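Local coordinates for protein CalU16 (Micromonospora echinospora, PDB 4FPW) that probably confers self-resistance to the enediyne calicheamicin by a self-sacrifice mechanism, as a member of the AHA1 family, at residues 4-9 with 25-30. Numbering follows the deposited sequence.
Sequences QATERA and IRQRYD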
loop_
_atom_site.group_PDB
_atom_site.type_symbol
_atom_site.label_atom_id
_atom_site.label_comp_id
_atom_site.label_asym_id
_atom_site.label_seq_id
_atom_site.Cartn_x
_atom_site.Cartn_y
_atom_site.Cartn_z
ATOM N N GLN A 4 12.644 -4.880 -6.854
ATOM C CA GLN A 4 13.885 -5.725 -6.907
ATOM C C GLN A 4 13.758 -6.986 -6.050
ATOM O O GLN A 4 14.046 -8.092 -6.529
ATOM C CB GLN A 4 15.124 -4.925 -6.469
ATOM C CG GLN A 4 16.408 -5.750 -6.386
ATOM C CD GLN A 4 17.480 -5.117 -5.508
ATOM O OE1 GLN A 4 18.009 -5.763 -4.601
ATOM N NE2 GLN A 4 17.813 -3.853 -5.777
ATOM N N ALA A 5 13.367 -6.806 -4.785
ATOM C CA ALA A 5 13.258 -7.905 -3.816
ATOM C C ALA A 5 12.622 -7.408 -2.513
ATOM O O ALA A 5 13.136 -6.466 -1.898
ATOM C CB ALA A 5 14.633 -8.501 -3.524
ATOM N N THR A 6 11.539 -8.063 -2.079
ATOM C CA THR A 6 10.698 -7.543 -0.982
ATOM C C THR A 6 10.882 -8.258 0.379
ATOM O O THR A 6 11.006 -9.492 0.457
ATOM C CB THR A 6 9.175 -7.512 -1.315
ATOM O OG1 THR A 6 8.439 -8.290 -0.358
ATOM C CG2 THR A 6 8.863 -7.992 -2.739
ATOM N N GLU A 7 10.876 -7.430 1.429
ATOM C CA GLU A 7 10.920 -7.843 2.822
ATOM C C GLU A 7 9.589 -7.460 3.439
ATOM O O GLU A 7 9.226 -6.273 3.475
ATOM C CB GLU A 7 12.038 -7.099 3.559
ATOM C CG GLU A 7 12.171 -7.435 5.038
ATOM C CD GLU A 7 13.267 -6.624 5.714
ATOM O OE1 GLU A 7 13.029 -5.431 5.991
ATOM O OE2 GLU A 7 14.373 -7.171 5.968
ATOM N N ARG A 8 8.872 -8.466 3.921
ATOM C CA ARG A 8 7.604 -8.279 4.589
ATOM C C ARG A 8 7.812 -8.182 6.079
ATOM O O ARG A 8 8.742 -8.776 6.627
ATOM C CB ARG A 8 6.695 -9.469 4.337
ATOM C CG ARG A 8 6.303 -9.677 2.890
ATOM C CD ARG A 8 5.494 -10.957 2.748
ATOM N NE ARG A 8 5.594 -11.454 1.385
ATOM C CZ ARG A 8 6.285 -12.524 1.002
ATOM N NH1 ARG A 8 6.925 -13.277 1.880
ATOM N NH2 ARG A 8 6.311 -12.859 -0.281
ATOM N N ALA A 9 6.896 -7.471 6.738
ATOM C CA ALA A 9 6.935 -7.322 8.188
ATOM C C ALA A 9 5.575 -6.917 8.791
ATOM O O ALA A 9 4.571 -6.714 8.081
ATOM C CB ALA A 9 8.013 -6.327 8.574
ATOM N N ILE A 25 5.553 -3.571 3.815
ATOM C CA ILE A 25 6.181 -4.082 2.624
ATOM C C ILE A 25 7.302 -3.137 2.277
ATOM O O ILE A 25 7.082 -1.925 2.205
ATOM C CB ILE A 25 5.178 -4.158 1.476
ATOM C CG1 ILE A 25 4.250 -5.346 1.699
ATOM C CG2 ILE A 25 5.873 -4.289 0.122
ATOM C CD1 ILE A 25 2.988 -5.267 0.871
ATOM N N ARG A 26 8.497 -3.704 2.081
ATOM C CA ARG A 26 9.681 -2.935 1.751
ATOM C C ARG A 26 10.255 -3.452 0.456
ATOM O O ARG A 26 10.494 -4.656 0.300
ATOM C CB ARG A 26 10.740 -3.051 2.845
ATOM C CG ARG A 26 10.226 -2.802 4.264
ATOM C CD ARG A 26 11.389 -2.587 5.219
ATOM N NE ARG A 26 10.948 -2.136 6.539
ATOM C CZ ARG A 26 10.786 -2.907 7.616
ATOM N NH1 ARG A 26 11.021 -4.222 7.592
ATOM N NH2 ARG A 26 10.385 -2.344 8.751
ATOM N N GLN A 27 10.469 -2.525 -0.466
ATOM C CA GLN A 27 10.970 -2.820 -1.781
ATOM C C GLN A 27 11.847 -1.677 -2.205
ATOM O O GLN A 27 11.535 -0.504 -1.949
ATOM C CB GLN A 27 9.838 -2.929 -2.771
ATOM C CG GLN A 27 8.847 -4.036 -2.467
ATOM C CD GLN A 27 7.833 -4.174 -3.573
ATOM O OE1 GLN A 27 7.168 -3.204 -3.927
ATOM N NE2 GLN A 27 7.703 -5.377 -4.126
ATOM N N ARG A 28 12.946 -2.025 -2.861
ATOM C CA ARG A 28 13.887 -1.040 -3.297
ATOM C C ARG A 28 13.700 -0.881 -4.789
ATOM O O ARG A 28 13.511 -1.872 -5.499
ATOM C CB ARG A 28 15.301 -1.488 -2.961
ATOM C CG ARG A 28 16.185 -0.324 -2.575
ATOM C CD ARG A 28 17.644 -0.612 -2.830
ATOM N NE ARG A 28 18.298 0.549 -3.411
ATOM C CZ ARG A 28 19.542 0.547 -3.869
ATOM N NH1 ARG A 28 20.276 -0.566 -3.806
ATOM N NH2 ARG A 28 20.058 1.662 -4.397
ATOM N N TYR A 29 13.718 0.361 -5.263
ATOM C CA TYR A 29 13.683 0.607 -6.696
ATOM C C TYR A 29 14.859 1.435 -7.134
ATOM O O TYR A 29 15.365 2.291 -6.405
ATOM C CB TYR A 29 12.395 1.292 -7.137
ATOM C CG TYR A 29 11.158 0.532 -6.737
ATOM C CD1 TYR A 29 10.687 -0.531 -7.504
ATOM C CD2 TYR A 29 10.469 0.867 -5.586
ATOM C CE1 TYR A 29 9.564 -1.229 -7.130
ATOM C CE2 TYR A 29 9.352 0.173 -5.204
ATOM C CZ TYR A 29 8.900 -0.870 -5.975
ATOM O OH TYR A 29 7.768 -1.532 -5.557
ATOM N N ASP A 30 15.245 1.158 -8.374
ATOM C CA ASP A 30 16.411 1.701 -9.046
ATOM C C ASP A 30 16.014 2.976 -9.808
ATOM O O ASP A 30 16.595 3.304 -10.840
ATOM C CB ASP A 30 16.886 0.610 -10.017
ATOM C CG ASP A 30 18.299 0.792 -10.495
ATOM O OD1 ASP A 30 19.064 1.603 -9.918
ATOM O OD2 ASP A 30 18.634 0.096 -11.477
HETATM O O HOH W 1 13.541 -4.499 -0.081
#
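The guanidinium of Arg26 receives the carboxylate of Glu7 at one edge, near its plane, while the methyl of Ala9 approaches obliquely, with CB 3.8 Å from NH1 of Arg26. The two charged planes stand almost perpendicular, 82° apart, and in the salt bridge NH1 of Arg26 lies 2.8 Å from OE1 of Glu7, which it meets from above the carboxylate plane. At 138° the bond is bent, so charge attraction probably contributes more than alignment does. Both side chains leave the same face of the sheet. Glu7 places CG opposite its backbone N (chi1 179°) and extends across to Arg26, whose long chain suits an exposed face because its methylenes cover O of Glu7 while its charge stays at the surface.

Beneath this salt bridge Glu7 and Arg26 form an antiparallel hydrogen-bonded pair, N of Glu7 to O of Arg26 and N of Arg26 to O of Glu7, both at 3.0 Å. O of Arg26 also takes a CA-H...O contact from Thr6 and a weak bond from a water shared with O of Ala5. Beyond Thr6 the pairing frays to a weak bond from N of Gln4 to O of Arg28. On the opposite face, turned toward helix 118-138, the side chains of Thr6 and Gln27 lie side by side, and Gln27 reaches Leu132. CG2 of Thr6 sits 3.2 Å from NE2 of Gln27, a tight van der Waals contact of methyl on amide; the compact methyl fits beside the extended glutamine, whose aliphatic CG also meets CB of Thr6.

The contact joins the open ends of the hairpin of strands 7-15 and 20-29, at the edge of the curved antiparallel sheet that packs against helices 118-138 and 161-177, the helix-grip arrangement of Bet v 1-like proteins.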